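Local coordinates for protein 3-oxo-glucose-6-phosphate:glutamate aminotransferase (Bacillus subtilis subsp. subtilis, PDB 4K2M) that catalyses the reversible pyridoxal phosphate-dependent transfer of an amino group from glutamate to 3-dehydro-glucose 6-phosphate, giving kanosamine 6-phosphate, at residues S37-R42 and Y311-N316; S18-L23 and N315-L320; G11-N16 and G230-G235; Q6-G11 and V33-I38; D75-N80 and P416-F421. All blocks are in the same frame, centred on the assembly; numbering follows the deposited sequence. Where two conformers were deposited one is given.

Interaction 1. Residues S37-R42 and Y311-N316; sequences SIVNER and YLSLNN
In one of its two modelled conformers, Arg42 lays its aliphatic chain across the ring of Tyr311: CG sits over one face, 3.7 Å from the ring centroid, in a CH-pi contact displaced toward the rim. The bend at chi2 (-64°) carries the chain on toward the phenol end, where Arg42 NE comes 3.3 Å from Tyr311 CZ and the guanidinium stands steeply to the ring, the planes 77° apart. Both polar ends converge on Asp85 of helix 80-93, Arg42 NH2 by a salt bridge and Tyr311 OH by a hydrogen bond. Here the additional N-terminal domain of NtdA docks on the aminotransferase fold, its short 3-10 turn 38-40 meeting the first turn of helix 312-329. Ser313 points into that turn and bonds it twice: its N reaches Val39 O at 3.1 Å, and its OG, lying beside its own backbone N (chi1 -68°), donates to Asn40 OD1 at 2.6 Å. A water donates to Val39 O and accepts from Leu314 N. Next to this polar patch, Val39 CG1 and Leu312 CD2 lie side by side at 4.2 Å.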
# COMPACT_ATOMS: atom_id res chain seq x y z
N SER A 37 -20.24 19.10 -7.45
CA SER A 37 -19.39 18.00 -7.02
C SER A 37 -17.94 18.47 -6.95
O SER A 37 -17.52 19.35 -7.70
CB SER A 37 -19.53 16.81 -7.97
OG SER A 37 -18.65 15.76 -7.59
N ILE A 38 -17.17 17.88 -6.05
CA ILE A 38 -15.75 18.18 -5.95
C ILE A 38 -15.04 18.00 -7.30
O ILE A 38 -14.10 18.74 -7.60
CB ILE A 38 -15.12 17.26 -4.88
CG1 ILE A 38 -13.63 17.50 -4.73
CG2 ILE A 38 -15.38 15.81 -5.23
CD1 ILE A 38 -13.03 16.64 -3.62
N VAL A 39 -15.49 17.04 -8.09
CA VAL A 39 -14.81 16.69 -9.34
C VAL A 39 -14.86 17.82 -10.35
O VAL A 39 -14.09 17.84 -11.31
CB VAL A 39 -15.33 15.39 -10.00
CG1 VAL A 39 -15.12 14.21 -9.08
CG2 VAL A 39 -16.82 15.50 -10.41
N ASN A 40 -15.79 18.75 -10.13
CA ASN A 40 -16.01 19.86 -11.05
C ASN A 40 -15.37 21.16 -10.58
O ASN A 40 -15.56 22.21 -11.19
CB ASN A 40 -17.51 20.09 -11.25
CG ASN A 40 -18.16 19.05 -12.14
OD1 ASN A 40 -17.51 18.40 -12.96
ND2 ASN A 40 -19.48 18.90 -11.99
N GLU A 41 -14.61 21.11 -9.49
CA GLU A 41 -14.13 22.35 -8.88
C GLU A 41 -13.32 23.22 -9.84
O GLU A 41 -13.48 24.45 -9.87
CB GLU A 41 -13.36 22.06 -7.59
CG GLU A 41 -14.26 21.77 -6.39
CD GLU A 41 -15.10 22.97 -5.99
OE1 GLU A 41 -16.32 22.80 -5.77
OE2 GLU A 41 -14.54 24.08 -5.90
N ARG A 42 -12.45 22.60 -10.64
CA ARG A 42 -11.60 23.37 -11.54
C ARG A 42 -12.36 23.93 -12.75
O ARG A 42 -11.89 24.84 -13.41
CB ARG A 42 -10.37 22.56 -11.96
CG ARG A 42 -9.38 22.35 -10.81
CD ARG A 42 -8.80 23.68 -10.34
NE ARG A 42 -8.18 23.61 -9.01
CZ ARG A 42 -8.81 23.88 -7.87
NH1 ARG A 42 -10.09 24.22 -7.88
NH2 ARG A 42 -8.16 23.80 -6.71
N TYR A 311 -9.56 18.18 -10.07
CA TYR A 311 -9.11 18.35 -11.45
C TYR A 311 -9.70 17.31 -12.40
O TYR A 311 -9.51 17.39 -13.61
CB TYR A 311 -7.56 18.29 -11.51
CG TYR A 311 -6.88 19.42 -10.76
CD1 TYR A 311 -6.33 20.51 -11.43
CD2 TYR A 311 -6.79 19.39 -9.38
CE1 TYR A 311 -5.71 21.55 -10.73
CE2 TYR A 311 -6.17 20.42 -8.67
CZ TYR A 311 -5.64 21.49 -9.34
OH TYR A 311 -5.04 22.49 -8.60
N LEU A 312 -10.45 16.34 -11.87
CA LEU A 312 -10.88 15.18 -12.67
C LEU A 312 -11.81 15.47 -13.86
O LEU A 312 -11.56 15.02 -14.97
CB LEU A 312 -11.49 14.09 -11.77
CG LEU A 312 -12.03 12.84 -12.47
CD1 LEU A 312 -10.94 12.17 -13.31
CD2 LEU A 312 -12.60 11.86 -11.42
N SER A 313 -12.89 16.21 -13.63
CA SER A 313 -13.79 16.50 -14.75
C SER A 313 -13.08 17.26 -15.86
O SER A 313 -13.24 16.93 -17.04
CB SER A 313 -15.02 17.28 -14.28
OG SER A 313 -15.81 16.45 -13.46
N LEU A 314 -12.30 18.27 -15.48
CA LEU A 314 -11.56 19.06 -16.48
C LEU A 314 -10.57 18.16 -17.22
O LEU A 314 -10.46 18.21 -18.44
CB LEU A 314 -10.82 20.22 -15.83
CG LEU A 314 -9.84 20.94 -16.78
CD1 LEU A 314 -10.60 21.66 -17.90
CD2 LEU A 314 -8.93 21.90 -16.03
N ASN A 315 -9.85 17.33 -16.48
CA ASN A 315 -8.85 16.46 -17.09
C ASN A 315 -9.46 15.44 -18.03
O ASN A 315 -8.93 15.18 -19.12
CB ASN A 315 -7.98 15.77 -16.03
CG ASN A 315 -6.89 16.67 -15.49
OD1 ASN A 315 -6.59 17.74 -16.07
ND2 ASN A 315 -6.27 16.25 -14.39
N ASN A 316 -10.59 14.86 -17.62
CA ASN A 316 -11.25 13.89 -18.50
C ASN A 316 -11.77 14.60 -19.74
O ASN A 316 -11.70 14.04 -20.84
CB ASN A 316 -12.37 13.14 -17.77
CG ASN A 316 -11.89 11.84 -17.15
OD1 ASN A 316 -10.68 11.65 -16.96
ND2 ASN A 316 -12.82 10.93 -16.86
O HOH W 1 -12.44 19.56 -12.67

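Interaction 2. Residues S18-L23 and N315-L320; sequences SLLKHL and NNFKRL. With ACT (acetate ion), chain F.
Phe317 drives its ring into the side of the helix segment 18-23, and the apolar contacts that result make up nearly the whole interface. With CG anti to the backbone N (chi1 -179°), the ring reaches the segment 18-23 and leads with its CE1-CZ rim. CE1 comes within 3.6 Å of Leu20 CA, which lies at the ring edge near its plane, so the aromatic group meets the helix backbone as well as its side chains. Around that rim, Leu19 CG stands 4.0 Å from Phe317 CE1, while Leu20 CD1 approaches CZ at 3.9 Å. A second aliphatic pair, Leu20 CB with Leu320 CD2 at 3.9 Å, adds the next turn of helix 312-329.

The CH-pi component is off-centre: Leu23 CD1 lies 4.3 Å from the Phe317 ring centroid, 29° off the normal. Trp43 adds an edge-to-face ring contact, and Ile53 and Leu57 also touch Phe317.

Charge is kept apart from this core. Arg319 leaves the helix in another direction and binds an acetate, probably from the crystallisation liquor, with NH2 donating to OXT at 3.0 Å.

The axes of the two helix segments cross at -75°, 10.7 Å apart at closest approach. With no hydrogen bond joining the segments, the N-terminal domain helix is held on the aminotransferase helix by apolar contact and burial, centred on Phe317.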
# COMPACT_ATOMS: atom_id res chain seq x y z
N SER A 18 -21.48 15.83 -24.87
CA SER A 18 -22.35 16.97 -25.12
C SER A 18 -21.59 18.27 -24.86
O SER A 18 -21.68 19.22 -25.65
CB SER A 18 -23.60 16.89 -24.26
OG SER A 18 -24.47 17.97 -24.58
N LEU A 19 -20.83 18.30 -23.77
CA LEU A 19 -20.07 19.49 -23.40
C LEU A 19 -19.06 19.85 -24.49
O LEU A 19 -18.81 21.03 -24.76
CB LEU A 19 -19.35 19.26 -22.06
CG LEU A 19 -18.61 20.46 -21.45
CD1 LEU A 19 -19.54 21.66 -21.24
CD2 LEU A 19 -17.95 20.05 -20.11
N LEU A 20 -18.49 18.83 -25.12
CA LEU A 20 -17.52 19.03 -26.20
C LEU A 20 -18.15 19.80 -27.35
O LEU A 20 -17.56 20.77 -27.85
CB LEU A 20 -17.01 17.66 -26.70
CG LEU A 20 -15.99 17.71 -27.83
CD1 LEU A 20 -14.73 18.43 -27.39
CD2 LEU A 20 -15.65 16.31 -28.35
N LYS A 21 -19.33 19.38 -27.77
CA LYS A 21 -20.05 20.12 -28.81
C LYS A 21 -20.31 21.55 -28.37
O LYS A 21 -20.16 22.49 -29.15
CB LYS A 21 -21.34 19.41 -29.16
CG LYS A 21 -21.10 18.02 -29.72
CD LYS A 21 -22.39 17.22 -29.82
CE LYS A 21 -22.08 15.74 -30.01
NZ LYS A 21 -22.87 14.90 -29.07
N HIS A 22 -20.68 21.73 -27.11
CA HIS A 22 -21.05 23.07 -26.65
C HIS A 22 -19.87 24.01 -26.48
O HIS A 22 -19.97 25.21 -26.75
CB HIS A 22 -21.88 23.01 -25.37
CG HIS A 22 -23.31 22.64 -25.61
ND1 HIS A 22 -24.31 23.59 -25.75
CD2 HIS A 22 -23.91 21.44 -25.77
CE1 HIS A 22 -25.46 22.98 -25.97
NE2 HIS A 22 -25.25 21.68 -25.99
N LEU A 23 -18.74 23.47 -26.03
CA LEU A 23 -17.58 24.30 -25.78
C LEU A 23 -16.84 24.58 -27.09
O LEU A 23 -15.99 25.47 -27.14
CB LEU A 23 -16.65 23.66 -24.73
CG LEU A 23 -17.22 23.64 -23.31
CD1 LEU A 23 -16.21 23.09 -22.30
CD2 LEU A 23 -17.71 25.04 -22.86
N ASN A 315 -9.85 17.33 -16.48
CA ASN A 315 -8.85 16.46 -17.09
C ASN A 315 -9.46 15.44 -18.03
O ASN A 315 -8.93 15.18 -19.12
CB ASN A 315 -7.98 15.77 -16.03
CG ASN A 315 -6.89 16.67 -15.49
OD1 ASN A 315 -6.59 17.74 -16.07
ND2 ASN A 315 -6.27 16.25 -14.39
N ASN A 316 -10.59 14.86 -17.62
CA ASN A 316 -11.25 13.89 -18.50
C ASN A 316 -11.77 14.60 -19.74
O ASN A 316 -11.70 14.04 -20.84
CB ASN A 316 -12.37 13.14 -17.77
CG ASN A 316 -11.89 11.84 -17.15
OD1 ASN A 316 -10.68 11.65 -16.96
ND2 ASN A 316 -12.82 10.93 -16.86
N PHE A 317 -12.25 15.83 -19.59
CA PHE A 317 -12.67 16.57 -20.77
C PHE A 317 -11.48 16.81 -21.72
O PHE A 317 -11.59 16.65 -22.95
CB PHE A 317 -13.32 17.91 -20.41
CG PHE A 317 -13.77 18.67 -21.61
CD1 PHE A 317 -14.98 18.39 -22.21
CD2 PHE A 317 -12.94 19.65 -22.16
CE1 PHE A 317 -15.39 19.08 -23.34
CE2 PHE A 317 -13.33 20.34 -23.29
CZ PHE A 317 -14.56 20.07 -23.88
N LYS A 318 -10.33 17.18 -21.16
CA LYS A 318 -9.16 17.43 -22.00
C LYS A 318 -8.75 16.16 -22.74
O LYS A 318 -8.37 16.23 -23.91
CB LYS A 318 -8.01 18.00 -21.17
CG LYS A 318 -8.24 19.48 -20.77
CD LYS A 318 -7.04 20.03 -20.01
CE LYS A 318 -5.92 20.43 -20.96
NZ LYS A 318 -4.72 20.92 -20.19
N ARG A 319 -8.81 15.02 -22.06
CA ARG A 319 -8.55 13.75 -22.73
C ARG A 319 -9.48 13.51 -23.89
O ARG A 319 -9.05 13.06 -24.96
CB ARG A 319 -8.65 12.58 -21.74
CG ARG A 319 -7.53 12.55 -20.72
CD ARG A 319 -7.79 11.39 -19.74
NE ARG A 319 -6.71 11.26 -18.76
CZ ARG A 319 -5.63 10.51 -18.92
NH1 ARG A 319 -5.48 9.80 -20.03
NH2 ARG A 319 -4.68 10.49 -17.99
N LEU A 320 -10.77 13.80 -23.70
CA LEU A 320 -11.75 13.62 -24.76
C LEU A 320 -11.41 14.54 -25.95
O LEU A 320 -11.50 14.12 -27.12
CB LEU A 320 -13.16 13.90 -24.25
CG LEU A 320 -14.23 14.10 -25.33
CD1 LEU A 320 -14.47 12.81 -26.11
CD2 LEU A 320 -15.54 14.63 -24.73
C ACT F . -2.39 8.36 -18.97
O ACT F . -3.25 8.83 -19.70
OXT ACT F . -2.14 8.91 -17.91
CH3 ACT F . -1.65 7.12 -19.41

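Interaction 3. Residues G11-N16 and G230-G235; sequences GKSKEN and GLTDLG
Gly230 meets the start of helix 13-24 through its carbonyl oxygen, which accepts from Ser13 N at 2.8 Å and also lies 3.2 Å from Lys12 CA in a CA-H...O contact. A water donates to this same oxygen, by a longer bond, and to Gly11 O. The positive phi of Gly230 (107°) is one that glycine adopts readily.

The CB of Leu231 points away from the helix, although CD2 comes 4.1 Å from Ser13 OG; the residue opens a type II turn that runs to Leu234. At Thr232 the contact becomes reciprocal. Its backbone N donates to Ser13 OG at 3.0 Å in an almost straight bond (172°), the serine oxygen being placed between its own backbone N and carbonyl carbon (chi1 63°); that hydroxyl is also bonded to Glu346 O. Thr232 OG1, lying beside its own backbone N, accepts from Lys14 N at 2.8 Å and donates to Glu15 OE2 at 2.9 Å, meeting that oxygen nearly along its C-O axis. The other carboxylate oxygen of Glu15 is bonded to Ser10 OG, a bond within the N-terminal domain that holds the carboxylate toward the loop.

Lys12 is the N-cap residue, yet the loop supplies acceptors to the next two backbone N-H groups, at Ser13 and Lys14. The helix start is thus completed by a loop of the aminotransferase fold, and the helix dipole would probably strengthen these bonds.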
# COMPACT_ATOMS: atom_id res chain seq x y z
N GLY A 11 -19.13 15.69 -15.53
CA GLY A 11 -17.77 15.26 -15.77
C GLY A 11 -17.69 13.83 -16.26
O GLY A 11 -16.59 13.31 -16.52
N LYS A 12 -18.85 13.17 -16.40
CA LYS A 12 -18.88 11.78 -16.84
C LYS A 12 -18.82 11.72 -18.37
O LYS A 12 -19.01 12.73 -19.06
CB LYS A 12 -20.12 11.05 -16.30
CG LYS A 12 -20.27 11.18 -14.78
CD LYS A 12 -20.28 9.84 -14.09
CE LYS A 12 -19.93 9.99 -12.61
NZ LYS A 12 -20.93 10.78 -11.85
N SER A 13 -18.55 10.53 -18.89
CA SER A 13 -18.20 10.40 -20.29
C SER A 13 -19.31 10.82 -21.25
O SER A 13 -19.06 11.53 -22.24
CB SER A 13 -17.72 8.97 -20.58
OG SER A 13 -18.76 8.02 -20.37
N LYS A 14 -20.54 10.42 -20.96
CA LYS A 14 -21.63 10.74 -21.87
C LYS A 14 -21.89 12.25 -21.85
O LYS A 14 -22.04 12.90 -22.90
CB LYS A 14 -22.90 9.98 -21.50
CG LYS A 14 -24.05 10.26 -22.45
CD LYS A 14 -25.23 9.35 -22.16
CE LYS A 14 -26.35 9.62 -23.14
NZ LYS A 14 -27.69 9.44 -22.52
N GLU A 15 -21.91 12.82 -20.65
CA GLU A 15 -22.14 14.25 -20.53
C GLU A 15 -20.99 15.05 -21.15
O GLU A 15 -21.20 16.12 -21.69
CB GLU A 15 -22.37 14.63 -19.07
CG GLU A 15 -23.59 13.94 -18.44
CD GLU A 15 -23.27 12.58 -17.79
OE1 GLU A 15 -23.46 12.44 -16.56
OE2 GLU A 15 -22.83 11.64 -18.50
N ASN A 16 -19.76 14.53 -21.08
CA ASN A 16 -18.63 15.24 -21.66
C ASN A 16 -18.74 15.36 -23.17
O ASN A 16 -18.22 16.31 -23.75
CB ASN A 16 -17.30 14.59 -21.27
CG ASN A 16 -16.83 14.96 -19.89
OD1 ASN A 16 -17.36 15.90 -19.26
ND2 ASN A 16 -15.79 14.27 -19.42
N GLY A 230 -14.91 7.85 -14.50
CA GLY A 230 -15.60 8.88 -15.28
C GLY A 230 -16.61 8.27 -16.25
O GLY A 230 -17.45 8.97 -16.82
N LEU A 231 -16.53 6.96 -16.48
CA LEU A 231 -17.47 6.31 -17.41
C LEU A 231 -18.91 6.45 -16.91
O LEU A 231 -19.21 6.17 -15.76
CB LEU A 231 -17.14 4.83 -17.62
CG LEU A 231 -15.94 4.50 -18.52
CD1 LEU A 231 -15.62 3.01 -18.42
CD2 LEU A 231 -16.27 4.84 -19.95
N THR A 232 -19.79 6.91 -17.79
CA THR A 232 -21.21 7.00 -17.48
C THR A 232 -21.77 5.61 -17.18
O THR A 232 -21.47 4.63 -17.88
CB THR A 232 -21.96 7.63 -18.65
OG1 THR A 232 -21.59 9.01 -18.73
CG2 THR A 232 -23.47 7.50 -18.48
N ASP A 233 -22.56 5.54 -16.11
CA ASP A 233 -23.21 4.30 -15.67
C ASP A 233 -22.22 3.24 -15.23
O ASP A 233 -22.54 2.05 -15.25
CB ASP A 233 -24.12 3.74 -16.76
CG ASP A 233 -25.37 4.56 -16.94
OD1 ASP A 233 -25.76 5.25 -15.97
OD2 ASP A 233 -25.94 4.52 -18.04
N LEU A 234 -21.04 3.67 -14.82
CA LEU A 234 -20.06 2.71 -14.29
C LEU A 234 -20.66 1.96 -13.11
O LEU A 234 -21.17 2.57 -12.17
CB LEU A 234 -18.80 3.45 -13.85
CG LEU A 234 -17.64 2.55 -13.44
CD1 LEU A 234 -17.21 1.72 -14.65
CD2 LEU A 234 -16.49 3.39 -12.92
N GLY A 235 -20.63 0.63 -13.17
CA GLY A 235 -21.13 -0.17 -12.07
C GLY A 235 -22.60 -0.51 -12.11
O GLY A 235 -23.08 -1.25 -11.24
O HOH W 2 -15.43 11.33 -17.94

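Interaction 4. Residues Q6-G11 and V33-I38; sequences QVKISG and VIEDSI
Val7 and Ile9 bracket Val33 with two backbone bonds: Val33 N donates to Val7 O at 2.9 Å, and Ile9 N to Val33 O at 2.8 Å. Glu35 N then donates to Ile9 O at 3.0 Å, completing the parallel pairing of strands 7-9 and 32-34. These strands and the intervening helix 13-24 form a beta-alpha-beta unit of the N-terminal domain.

The tighter side is the face of Ile9, which is buried; Ile34, at its margin, meets it with CG1 4.2 Å from Ile9 CD1. Ile9 also touches Leu19, so the helix of the unit packs against this face.

The face of Lys8 and Val33 is looser and more open to solvent. Lys8, bent at chi2 (-74°), folds its chain alongside Val33, with CE 4.1 Å from Val33 CB. At the strand end, the extended Glu35 side chain runs over the neighbouring backbone, and its OE1 comes 3.3 Å from Ser10 CB. Ser10 OG itself is engaged by Glu15.

Backbone bonds therefore set the strand alignment, while one face adds apolar burial. On the other, Lys8 NZ and Glu35 OE2 are 6.7 Å apart, so their opposite charges can probably add only a weak, solvent-screened attraction.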
# COMPACT_ATOMS: atom_id res chain seq x y z
N GLN A 6 -30.83 21.96 -20.91
CA GLN A 6 -29.68 22.20 -20.05
C GLN A 6 -28.59 21.19 -20.39
O GLN A 6 -28.87 20.07 -20.81
CB GLN A 6 -30.09 22.09 -18.58
CG GLN A 6 -31.14 23.13 -18.18
CD GLN A 6 -31.75 22.87 -16.80
OE1 GLN A 6 -31.32 21.97 -16.08
NE2 GLN A 6 -32.76 23.66 -16.44
N VAL A 7 -27.34 21.62 -20.22
CA VAL A 7 -26.21 20.72 -20.38
C VAL A 7 -25.66 20.47 -18.99
O VAL A 7 -24.98 21.32 -18.43
CB VAL A 7 -25.12 21.35 -21.27
CG1 VAL A 7 -23.93 20.39 -21.45
CG2 VAL A 7 -25.71 21.73 -22.62
N LYS A 8 -26.01 19.32 -18.42
CA LYS A 8 -25.56 19.00 -17.07
C LYS A 8 -24.09 18.61 -17.14
O LYS A 8 -23.75 17.62 -17.81
CB LYS A 8 -26.36 17.83 -16.49
CG LYS A 8 -27.85 18.11 -16.34
CD LYS A 8 -28.09 19.02 -15.15
CE LYS A 8 -29.10 20.11 -15.49
NZ LYS A 8 -30.49 19.61 -15.72
N ILE A 9 -23.23 19.36 -16.47
CA ILE A 9 -21.82 18.99 -16.42
C ILE A 9 -21.55 18.14 -15.19
O ILE A 9 -21.41 18.66 -14.08
CB ILE A 9 -20.90 20.21 -16.43
CG1 ILE A 9 -21.14 21.04 -17.70
CG2 ILE A 9 -19.44 19.79 -16.35
CD1 ILE A 9 -20.49 22.40 -17.67
N SER A 10 -21.50 16.82 -15.39
CA SER A 10 -21.21 15.88 -14.31
C SER A 10 -19.75 15.47 -14.37
O SER A 10 -19.21 14.93 -13.40
CB SER A 10 -22.06 14.63 -14.48
OG SER A 10 -21.81 14.06 -15.74
N GLY A 11 -19.13 15.69 -15.53
CA GLY A 11 -17.77 15.26 -15.77
C GLY A 11 -17.69 13.83 -16.26
O GLY A 11 -16.59 13.31 -16.52
N VAL A 33 -24.74 23.80 -16.86
CA VAL A 33 -24.98 23.72 -15.42
C VAL A 33 -23.91 22.84 -14.78
O VAL A 33 -23.86 21.65 -15.05
CB VAL A 33 -26.37 23.14 -15.12
CG1 VAL A 33 -26.59 23.02 -13.62
CG2 VAL A 33 -27.45 24.00 -15.75
N ILE A 34 -23.06 23.43 -13.94
CA ILE A 34 -22.01 22.67 -13.27
C ILE A 34 -22.59 21.94 -12.06
O ILE A 34 -23.05 22.57 -11.11
CB ILE A 34 -20.89 23.59 -12.76
CG1 ILE A 34 -20.26 24.36 -13.93
CG2 ILE A 34 -19.82 22.77 -12.06
CD1 ILE A 34 -19.19 25.38 -13.51
N GLU A 35 -22.57 20.61 -12.08
CA GLU A 35 -23.06 19.87 -10.92
C GLU A 35 -22.17 20.15 -9.71
O GLU A 35 -20.94 20.24 -9.82
CB GLU A 35 -23.15 18.38 -11.21
CG GLU A 35 -24.14 18.06 -12.33
CD GLU A 35 -24.35 16.57 -12.53
OE1 GLU A 35 -23.66 15.77 -11.86
OE2 GLU A 35 -25.19 16.21 -13.38
N ASP A 36 -22.81 20.30 -8.56
CA ASP A 36 -22.10 20.65 -7.34
C ASP A 36 -21.37 19.42 -6.81
O ASP A 36 -21.82 18.78 -5.87
CB ASP A 36 -23.05 21.21 -6.28
CG ASP A 36 -22.32 21.76 -5.07
OD1 ASP A 36 -21.09 21.94 -5.16
OD2 ASP A 36 -22.97 22.01 -4.03
N SER A 37 -20.24 19.10 -7.45
CA SER A 37 -19.39 18.00 -7.02
C SER A 37 -17.94 18.47 -6.95
O SER A 37 -17.52 19.35 -7.70
CB SER A 37 -19.53 16.81 -7.97
OG SER A 37 -18.65 15.76 -7.59
N ILE A 38 -17.17 17.88 -6.05
CA ILE A 38 -15.75 18.18 -5.95
C ILE A 38 -15.04 18.00 -7.30
O ILE A 38 -14.10 18.74 -7.60
CB ILE A 38 -15.12 17.26 -4.88
CG1 ILE A 38 -13.63 17.50 -4.73
CG2 ILE A 38 -15.38 15.81 -5.23
CD1 ILE A 38 -13.03 16.64 -3.62

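Interaction 5. Residues D75-N80 and P416-F421; sequences DRLITN and PLYPSF
Arg76 and Ser420 bring two irregular loops together, their CA atoms 6.3 Å apart. The second loop folds into a type I beta turn from Tyr418 to Phe421, closed by Phe421 N donating to Tyr418 O. Between the backbones, one water donates to Arg76 O and accepts from Ser420 N at 3.0 Å. In the aspartate aminotransferase fold of this DegT/DnrJ/EryC1 family member, the contact joins the approach to helix 80-93, where Thr79 is the N-cap, to the turn before helix 423-441.

The Arg76 chain, kinked at chi3 (60°), lets NH2 donate a hydrogen bond to Ser420 O at 3.0 Å, tilted from both the guanidinium and carbonyl planes. The same NH2 has its stronger partner in a salt bridge to Glu425. Tyr418 OH stands 3.0 Å from Arg76 CZ, over the centre of one guanidinium face, with the two planes 75° apart. Leu77 CD2 packs against Tyr418 CB at 3.7 Å, and Leu77 also lies close to the substrate-binding residue Tyr248.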
# COMPACT_ATOMS: atom_id res chain seq x y z
N ASP A 75 6.35 13.69 -14.88
CA ASP A 75 6.42 14.98 -14.21
C ASP A 75 5.29 15.88 -14.67
O ASP A 75 4.86 16.78 -13.95
CB ASP A 75 7.79 15.65 -14.44
CG ASP A 75 8.09 15.88 -15.91
OD1 ASP A 75 8.18 14.89 -16.66
OD2 ASP A 75 8.23 17.05 -16.31
N ARG A 76 4.79 15.63 -15.87
CA ARG A 76 3.72 16.45 -16.41
C ARG A 76 2.33 15.94 -16.08
O ARG A 76 1.33 16.58 -16.40
CB ARG A 76 3.91 16.65 -17.92
CG ARG A 76 5.13 17.52 -18.23
CD ARG A 76 5.43 17.55 -19.72
NE ARG A 76 4.32 18.07 -20.52
CZ ARG A 76 4.27 17.97 -21.84
NH1 ARG A 76 5.26 17.36 -22.49
NH2 ARG A 76 3.22 18.44 -22.50
N LEU A 77 2.25 14.80 -15.40
CA LEU A 77 0.96 14.28 -14.98
C LEU A 77 0.46 14.97 -13.72
O LEU A 77 -0.68 14.76 -13.29
CB LEU A 77 1.01 12.76 -14.77
CG LEU A 77 1.17 11.94 -16.04
CD1 LEU A 77 1.24 10.45 -15.71
CD2 LEU A 77 0.01 12.23 -16.97
N ILE A 78 1.30 15.80 -13.11
CA ILE A 78 0.87 16.54 -11.94
C ILE A 78 1.22 18.01 -12.20
O ILE A 78 2.36 18.31 -12.54
CB ILE A 78 1.48 15.98 -10.63
CG1 ILE A 78 0.89 16.71 -9.41
CG2 ILE A 78 3.01 16.06 -10.63
CD1 ILE A 78 1.48 16.24 -8.07
N THR A 79 0.24 18.90 -12.08
CA THR A 79 0.46 20.32 -12.43
C THR A 79 1.00 21.10 -11.26
O THR A 79 0.96 20.63 -10.11
CB THR A 79 -0.85 20.98 -12.91
OG1 THR A 79 -1.79 21.02 -11.82
CG2 THR A 79 -1.44 20.19 -14.07
N ASN A 80 1.52 22.30 -11.53
CA ASN A 80 2.01 23.13 -10.44
C ASN A 80 0.90 23.46 -9.45
O ASN A 80 1.12 23.52 -8.24
CB ASN A 80 2.65 24.43 -10.97
CG ASN A 80 3.98 24.19 -11.67
OD1 ASN A 80 4.63 23.16 -11.47
ND2 ASN A 80 4.39 25.15 -12.50
N PRO A 416 0.55 9.18 -27.70
CA PRO A 416 0.56 9.98 -26.47
C PRO A 416 -0.78 10.66 -26.21
O PRO A 416 -1.36 11.25 -27.13
CB PRO A 416 1.63 11.04 -26.75
CG PRO A 416 2.58 10.35 -27.69
CD PRO A 416 1.70 9.51 -28.58
N LEU A 417 -1.29 10.55 -24.97
CA LEU A 417 -2.54 11.21 -24.60
C LEU A 417 -2.62 11.32 -23.07
O LEU A 417 -2.71 10.31 -22.37
CB LEU A 417 -3.76 10.49 -25.19
CG LEU A 417 -5.07 11.32 -25.21
CD1 LEU A 417 -6.09 10.76 -26.22
CD2 LEU A 417 -5.73 11.41 -23.83
N TYR A 418 -2.58 12.54 -22.56
CA TYR A 418 -2.76 12.75 -21.13
C TYR A 418 -3.16 14.21 -21.01
O TYR A 418 -2.97 14.98 -21.95
CB TYR A 418 -1.48 12.39 -20.35
CG TYR A 418 -0.24 13.13 -20.84
CD1 TYR A 418 0.17 14.31 -20.23
CD2 TYR A 418 0.51 12.64 -21.90
CE1 TYR A 418 1.30 15.01 -20.67
CE2 TYR A 418 1.64 13.32 -22.35
CZ TYR A 418 2.01 14.50 -21.74
OH TYR A 418 3.13 15.17 -22.19
N PRO A 419 -3.77 14.59 -19.87
CA PRO A 419 -4.39 15.93 -19.88
C PRO A 419 -3.45 17.11 -20.12
O PRO A 419 -3.88 18.10 -20.74
CB PRO A 419 -5.03 16.04 -18.49
CG PRO A 419 -5.24 14.64 -18.07
CD PRO A 419 -4.10 13.83 -18.65
N SER A 420 -2.20 17.04 -19.65
CA SER A 420 -1.25 18.14 -19.86
C SER A 420 -0.46 18.07 -21.16
O SER A 420 0.48 18.85 -21.38
CB SER A 420 -0.30 18.27 -18.67
OG SER A 420 -0.98 18.77 -17.53
N PHE A 421 -0.83 17.13 -22.03
CA PHE A 421 -0.23 17.01 -23.35
C PHE A 421 -0.57 18.28 -24.13
O PHE A 421 -1.65 18.85 -23.96
CB PHE A 421 -0.85 15.81 -24.02
CG PHE A 421 -0.17 15.37 -25.30
CD1 PHE A 421 1.21 15.21 -25.35
CD2 PHE A 421 -0.94 15.03 -26.41
CE1 PHE A 421 1.83 14.75 -26.53
CE2 PHE A 421 -0.34 14.56 -27.58
CZ PHE A 421 1.05 14.43 -27.64
O HOH W 3 -1.46 15.55 -17.16
O HOH W 4 1.99 19.43 -16.44

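In the fold
Interactions 1 and 2 are the buried contacts, set on successive turns of helix 312-329. The first mixes buried polar bonds with an arginine-tyrosine contact, whereas the second is almost wholly apolar. Interactions 3 and 4 are partly buried and share Gly11; interaction 4 builds the N-terminal domain internally, while interactions 1, 2 and 3 fasten that domain to the aminotransferase fold. Asn40 links interactions 1 and 4 through Glu35 O, and Glu15 links interactions 3 and 4 through Ser10. Interaction 5, also partly buried, relies on an arginine and waters between loops; it meets helix 312-329 through Pro419 but does not touch interactions 3 or 4.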